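Local coordinates for periplasmic molybdate-binding protein (Azotobacter vinelandii, PDB 1ATG) that binds molybdate and tungstate in a pocket between its two domains, probably as the periplasmic receptor of an ABC transporter, at residues V4-A7 with T8-G12; D56-S59 with P60-D64; K97-G101 with N102-H106. All coordinates share one frame; numbering follows the deposited sequence. Where two conformers were deposited one is given.

How the interactions relate
Three local contacts follow one another along the chain: interaction 1, then interaction 2, then interaction 3. The first lies where strand 2-7 passes into helix 11-25, opening a beta-alpha-beta unit completed by strand 29-34, and its turn grips the tungstate between the domains. Interaction 2, the start of helix 58-65, has its centre about 16 Å from that of interaction 1, with nearest atoms about 6 Å apart. Interaction 3, in the loop between strands 75-86 and 107-110, lies across the chain's centre from interaction 2, their centres about 35 Å apart. Of the three, only interaction 1 touches the ligand, whereas residues 97-106 form a loop far from the annotated sites.

Interaction 1: V4-A7 with T8-G12; sequences VVTA and TNFLG. With WO4 (tungstate(VI)ion), chain B.
Ala-7 and Asn-9 converge on a single oxygen of the bound tungstate, the CB of Ala-7 lying 3.6 Å from the ND2 of Asn-9. That oxygen, O2, takes two hydrogen bonds from Asn-9 alone: one from the backbone N, and one from the side chain, ND2 to O2 measuring 2.8 Å with a nearly straight N-H...O angle of 164°. The pincer is possible because CG of Asn-9 sits between its own backbone N and carbonyl carbon (chi1 79°), folding the amide round to the side on which the N-H already points. Thr-8 adds a third bond to a different oxygen, its OG1 standing 2.7 Å from O1 of the tungstate; the same OG1 accepts from Gly-147 N, so the hydroxyl bridges anion and protein.

Behind this first shell, the amide of Asn-9 is kept from flipping by Tyr-227 OH and Gln-192 NE2, which both bind OD1. The turn itself is pinned at the carbonyl of Ala-7. Phe-10 N donates to Ala-7 O over 3.1 Å from above the carbonyl plane, while Thr-6 OG1, 2.9 Å from Ala-7 O, donates from the opposite face. Further back, Thr-6 OG1 also lies 3.3 Å from CB of Phe-10, at the edge of a ring that Tyr-77 and Tyr-227 meet edge-to-face.

The arrangement is a 3-10 turn, residues 8-10, between strand 2-7 and helix 11-25 of a beta-alpha-beta unit, used here as an anion-binding loop. Ser-36 OG, Tyr-117 N and Val-146 N complete the hydrogen bonding of the tungstate. Every one of these donors is an uncharged amide or hydroxyl, which implies that the oxyanion is held by fixed, directed N-H and O-H dipoles, without a countercharge among its hydrogen-bond donors.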
# COMPACT_ATOMS: atom_id res chain seq x y z
N VAL A 4 14.06 -2.87 -7.49
CA VAL A 4 12.60 -2.78 -7.40
C VAL A 4 12.17 -1.70 -6.42
O VAL A 4 12.65 -1.68 -5.30
CB VAL A 4 12.04 -4.14 -6.94
CG1 VAL A 4 10.52 -4.11 -6.80
CG2 VAL A 4 12.44 -5.24 -7.92
N VAL A 5 11.26 -0.86 -6.88
CA VAL A 5 10.71 0.21 -6.04
C VAL A 5 9.24 -0.10 -5.78
O VAL A 5 8.50 -0.50 -6.67
CB VAL A 5 10.91 1.59 -6.66
CG1 VAL A 5 10.16 1.73 -7.97
CG2 VAL A 5 10.53 2.69 -5.67
N THR A 6 8.84 0.09 -4.53
CA THR A 6 7.47 -0.20 -4.15
C THR A 6 6.81 0.92 -3.37
O THR A 6 7.43 1.60 -2.55
CB THR A 6 7.40 -1.50 -3.32
OG1 THR A 6 6.02 -1.82 -3.04
CG2 THR A 6 8.12 -1.42 -1.98
N ALA A 7 5.52 1.06 -3.60
CA ALA A 7 4.64 1.85 -2.73
C ALA A 7 4.86 1.31 -1.32
O ALA A 7 4.97 0.09 -1.11
CB ALA A 7 3.21 1.67 -3.18
N THR A 8 4.84 2.20 -0.33
CA THR A 8 5.17 1.81 1.02
C THR A 8 4.26 0.75 1.61
O THR A 8 4.78 -0.04 2.42
CB THR A 8 5.22 2.97 2.03
OG1 THR A 8 3.92 3.51 2.28
CG2 THR A 8 6.15 4.08 1.57
N ASN A 9 3.00 0.66 1.26
CA ASN A 9 2.16 -0.37 1.86
C ASN A 9 2.74 -1.78 1.70
O ASN A 9 2.49 -2.63 2.55
CB ASN A 9 0.76 -0.38 1.23
CG ASN A 9 0.68 -1.06 -0.11
OD1 ASN A 9 0.37 -2.25 -0.27
ND2 ASN A 9 0.99 -0.28 -1.16
N PHE A 10 3.39 -2.02 0.56
CA PHE A 10 3.81 -3.34 0.14
C PHE A 10 5.23 -3.67 0.53
O PHE A 10 5.73 -4.77 0.21
CB PHE A 10 3.63 -3.43 -1.38
CG PHE A 10 3.59 -4.81 -1.99
CD1 PHE A 10 2.63 -5.73 -1.63
CD2 PHE A 10 4.53 -5.16 -2.96
CE1 PHE A 10 2.59 -6.98 -2.23
CE2 PHE A 10 4.50 -6.43 -3.54
CZ PHE A 10 3.53 -7.32 -3.16
N LEU A 11 5.91 -2.78 1.25
CA LEU A 11 7.31 -3.01 1.59
C LEU A 11 7.56 -4.31 2.32
O LEU A 11 8.42 -5.12 1.90
CB LEU A 11 7.85 -1.84 2.42
CG LEU A 11 9.31 -1.97 2.88
CD1 LEU A 11 10.27 -2.12 1.71
CD2 LEU A 11 9.68 -0.73 3.70
N GLY A 12 6.88 -4.56 3.43
CA GLY A 12 7.11 -5.76 4.22
C GLY A 12 6.80 -7.01 3.41
O GLY A 12 7.51 -8.02 3.50
W WO4 B . 1.11 4.11 -0.45
O1 WO4 B . 2.09 4.90 0.80
O2 WO4 B . 1.31 2.39 -0.41
O3 WO4 B . -0.60 4.45 -0.23
O4 WO4 B . 1.56 4.67 -2.07

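Interaction 2: D56-S59 with P60-D64; sequences DEKS and PEKLD
Pro-60 packs against Asp-56 and Glu-57 in the capped first turn of helix 58-65. Asp-56 supplies the capping bond: its OD1 accepts from Ser-59 N at 3.0 Å, met from above the carboxylate plane, and is also bound by Ser-54 OG. The proline CD lies 3.5 Å from that OD1. Pro-60 has no N-H to donate, and this costs little in a first turn, where the residue four back, Asp-56, lies ahead of the helix.

Next, Glu-61 N donates to Glu-57 O over 2.9 Å, the first of four successive i+4 to i backbone bonds. The side chain of Glu-61, with CG anti to its carbonyl carbon (chi1 -74°), passes across that of Glu-57, the two carboxylate planes 42° apart, bringing OE2 to 3.7 Å from Glu-57 CB. The carboxylates are also near, Glu-57 OE1 to Glu-61 OE2 being 4.0 Å, a like-charge pair that a long, weak ion pair from Arg-74 to Glu-61 may ease. With an alanine here, Arg-74 would probably lose that weak partner and CB of Glu-57 its carboxylate cover.

Lys-62 runs beside Lys-58, pointing the same way, its CD 3.7 Å from Lys-58 CG. Leu-63 faces inward, onto Tyr-40, Ile-43 and Phe-52. Asp-64 closes the segment with a salt bridge to Arg-74. One water spans the turn, 2.8 Å from both Ser-59 OG and Lys-62 NZ.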
# COMPACT_ATOMS: atom_id res chain seq x y z
N ASP A 56 -1.79 1.82 -6.70
CA ASP A 56 -2.95 2.10 -7.52
C ASP A 56 -2.70 1.61 -8.95
O ASP A 56 -1.70 0.98 -9.27
CB ASP A 56 -3.29 3.59 -7.52
CG ASP A 56 -2.29 4.51 -8.17
OD1 ASP A 56 -1.32 4.09 -8.83
OD2 ASP A 56 -2.47 5.76 -7.98
N GLU A 57 -3.67 1.88 -9.79
CA GLU A 57 -3.63 1.61 -11.22
C GLU A 57 -3.21 2.88 -11.97
O GLU A 57 -2.54 2.80 -13.00
CB GLU A 57 -5.00 1.21 -11.77
CG GLU A 57 -5.69 0.07 -11.05
CD GLU A 57 -6.80 -0.53 -11.89
OE1 GLU A 57 -6.47 -1.37 -12.76
OE2 GLU A 57 -7.97 -0.15 -11.68
N LYS A 58 -3.59 4.05 -11.46
CA LYS A 58 -3.33 5.31 -12.13
C LYS A 58 -1.87 5.54 -12.46
O LYS A 58 -1.58 5.89 -13.63
CB LYS A 58 -3.85 6.48 -11.27
CG LYS A 58 -3.64 7.86 -11.87
CD LYS A 58 -4.03 8.95 -10.88
CE LYS A 58 -2.92 9.19 -9.86
NZ LYS A 58 -3.26 10.33 -8.96
N SER A 59 -0.94 5.38 -11.52
CA SER A 59 0.47 5.66 -11.82
C SER A 59 1.01 4.71 -12.86
O SER A 59 1.54 5.18 -13.88
CB SER A 59 1.33 5.81 -10.58
OG SER A 59 1.10 7.11 -10.02
N PRO A 60 0.86 3.40 -12.73
CA PRO A 60 1.28 2.46 -13.76
C PRO A 60 0.63 2.78 -15.10
O PRO A 60 1.30 2.71 -16.15
CB PRO A 60 0.84 1.10 -13.21
CG PRO A 60 0.99 1.31 -11.73
CD PRO A 60 0.39 2.69 -11.51
N GLU A 61 -0.65 3.09 -15.16
CA GLU A 61 -1.34 3.43 -16.40
C GLU A 61 -0.74 4.67 -17.05
O GLU A 61 -0.47 4.67 -18.27
CB GLU A 61 -2.83 3.67 -16.17
CG GLU A 61 -3.63 2.41 -15.91
CD GLU A 61 -5.03 2.66 -15.37
OE1 GLU A 61 -5.35 3.80 -14.98
OE2 GLU A 61 -5.82 1.69 -15.33
N LYS A 62 -0.46 5.71 -16.28
CA LYS A 62 0.18 6.92 -16.81
C LYS A 62 1.56 6.62 -17.34
O LYS A 62 1.91 7.10 -18.44
CB LYS A 62 0.24 8.01 -15.74
CG LYS A 62 -1.10 8.64 -15.43
CD LYS A 62 -1.10 9.41 -14.12
CE LYS A 62 -0.35 10.72 -14.20
NZ LYS A 62 -0.15 11.32 -12.85
N LEU A 63 2.36 5.81 -16.65
CA LEU A 63 3.68 5.44 -17.12
C LEU A 63 3.58 4.68 -18.45
O LEU A 63 4.40 4.90 -19.35
CB LEU A 63 4.41 4.57 -16.09
CG LEU A 63 4.82 5.32 -14.82
CD1 LEU A 63 5.32 4.31 -13.79
CD2 LEU A 63 5.88 6.38 -15.12
N ASP A 64 2.60 3.80 -18.57
CA ASP A 64 2.41 3.04 -19.80
C ASP A 64 2.06 3.98 -20.94
O ASP A 64 2.66 3.94 -22.03
CB ASP A 64 1.32 1.99 -19.60
CG ASP A 64 1.51 0.70 -20.36
OD1 ASP A 64 2.36 0.64 -21.28
OD2 ASP A 64 0.81 -0.28 -20.04
O HOH W 1 0.72 9.79 -10.61

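Interaction 3: K97-G101 with N102-H106; sequences KVLAG and NGWRH. With ACT (acetate ion), chain C.
Trp-104 folds its indole back against Val-98 and Leu-99, closing a loop that begins with a 3-10 turn and leads towards strand 107-110. Hydrogen bonding centres on the carbonyl of Val-98. NE1 of Trp-104 donates to Val-98 O over 2.9 Å from above the carbonyl plane, with an N-H...O angle of 147°, while Gly-101 N reaches that oxygen from the opposite face. A water donates to Val-98 O at 3.0 Å and accepts from Gly-103 N. Arg-139 bonds the carbonyl oxygens of Gly-101 and Trp-104.

Apolar packing flanks the indole. Val-98 CG2 touches CD1 of Trp-104 at 3.6 Å, the two side chains crossing at about a right angle; Leu-99 CD2 is looser, 4.4 Å from Trp-104 CZ2. Leu-99 O meets the ring edge in plane. Trp-104 and Leu-99 both pack on Leu-160 of strand 160-164, and Val-98 and Leu-99 touch Leu-84 of strand 75-86, fastening the loop to the sheet.

Among charged groups, Arg-139 makes a cation-pi contact with the indole. His-106 ND1 donates to OXT of an acetate, probably from the crystallisation liquor, over 2.7 Å in a nearly straight bond, and His-106 N donates to its other oxygen, O. The acetate methyl rests over one face of the Arg-105 guanidinium, whose NE is salt-bridged to Asp-159.

The buried indole thus has its N-H satisfied within the loop, at a Val-98 oxygen that gathers three donors.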
# COMPACT_ATOMS: atom_id res chain seq x y z
N LYS A 97 -17.74 3.19 14.66
CA LYS A 97 -18.48 4.27 15.31
C LYS A 97 -17.57 5.24 16.04
O LYS A 97 -17.89 6.42 16.20
CB LYS A 97 -19.49 3.69 16.31
CG LYS A 97 -20.80 3.25 15.68
CD LYS A 97 -21.65 2.52 16.71
CE LYS A 97 -22.62 1.56 16.05
NZ LYS A 97 -23.15 2.11 14.77
N VAL A 98 -16.39 4.78 16.45
CA VAL A 98 -15.40 5.63 17.10
C VAL A 98 -15.11 6.88 16.28
O VAL A 98 -14.86 7.93 16.86
CB VAL A 98 -14.11 4.84 17.34
CG1 VAL A 98 -13.41 4.41 16.06
CG2 VAL A 98 -13.16 5.66 18.20
N LEU A 99 -15.14 6.81 14.95
CA LEU A 99 -14.81 7.97 14.14
C LEU A 99 -15.69 9.19 14.35
O LEU A 99 -15.25 10.31 14.10
CB LEU A 99 -14.85 7.58 12.66
CG LEU A 99 -13.70 6.68 12.21
CD1 LEU A 99 -13.98 6.15 10.81
CD2 LEU A 99 -12.37 7.42 12.24
N ALA A 100 -16.94 8.97 14.72
CA ALA A 100 -17.88 10.07 14.90
C ALA A 100 -17.83 10.68 16.29
O ALA A 100 -18.52 11.68 16.53
CB ALA A 100 -19.29 9.58 14.60
N GLY A 101 -17.03 10.13 17.20
CA GLY A 101 -16.95 10.63 18.56
C GLY A 101 -15.69 11.44 18.83
O GLY A 101 -14.84 11.69 17.98
N ASN A 102 -15.58 11.86 20.09
CA ASN A 102 -14.46 12.67 20.55
C ASN A 102 -13.60 11.94 21.56
O ASN A 102 -12.88 12.57 22.36
CB ASN A 102 -15.01 13.99 21.13
CG ASN A 102 -15.75 14.81 20.10
OD1 ASN A 102 -15.34 14.94 18.94
ND2 ASN A 102 -16.88 15.38 20.51
N GLY A 103 -13.57 10.62 21.51
CA GLY A 103 -12.78 9.79 22.40
C GLY A 103 -11.36 9.50 21.92
O GLY A 103 -10.72 8.55 22.36
N TRP A 104 -10.82 10.34 21.06
CA TRP A 104 -9.48 10.18 20.50
C TRP A 104 -9.06 11.56 20.00
O TRP A 104 -9.91 12.42 19.74
CB TRP A 104 -9.46 9.15 19.38
CG TRP A 104 -10.48 9.39 18.31
CD1 TRP A 104 -11.79 8.98 18.32
CD2 TRP A 104 -10.29 10.10 17.09
NE1 TRP A 104 -12.42 9.40 17.18
CE2 TRP A 104 -11.53 10.08 16.40
CE3 TRP A 104 -9.22 10.74 16.48
CZ2 TRP A 104 -11.69 10.69 15.16
CZ3 TRP A 104 -9.38 11.34 15.26
CH2 TRP A 104 -10.61 11.31 14.59
N ARG A 105 -7.77 11.74 19.81
CA ARG A 105 -7.21 13.03 19.45
C ARG A 105 -7.00 13.15 17.95
O ARG A 105 -7.77 13.87 17.29
CB ARG A 105 -5.91 13.26 20.24
CG ARG A 105 -6.16 13.37 21.75
CD ARG A 105 -4.86 13.23 22.53
NE ARG A 105 -4.50 11.80 22.57
CZ ARG A 105 -3.56 11.33 23.39
NH1 ARG A 105 -2.88 12.16 24.17
NH2 ARG A 105 -3.28 10.05 23.42
N HIS A 106 -5.99 12.50 17.40
CA HIS A 106 -5.70 12.58 15.97
C HIS A 106 -5.79 11.24 15.25
O HIS A 106 -5.67 10.17 15.85
CB HIS A 106 -4.26 13.10 15.78
CG HIS A 106 -4.04 14.45 16.40
ND1 HIS A 106 -3.53 14.64 17.67
CD2 HIS A 106 -4.31 15.69 15.91
CE1 HIS A 106 -3.46 15.94 17.93
NE2 HIS A 106 -3.92 16.59 16.88
C ACT C . -2.76 11.66 19.33
O ACT C . -3.64 11.22 18.56
OXT ACT C . -2.56 12.90 19.44
CH3 ACT C . -1.95 10.75 20.19
O HOH W 2 -14.82 8.52 19.79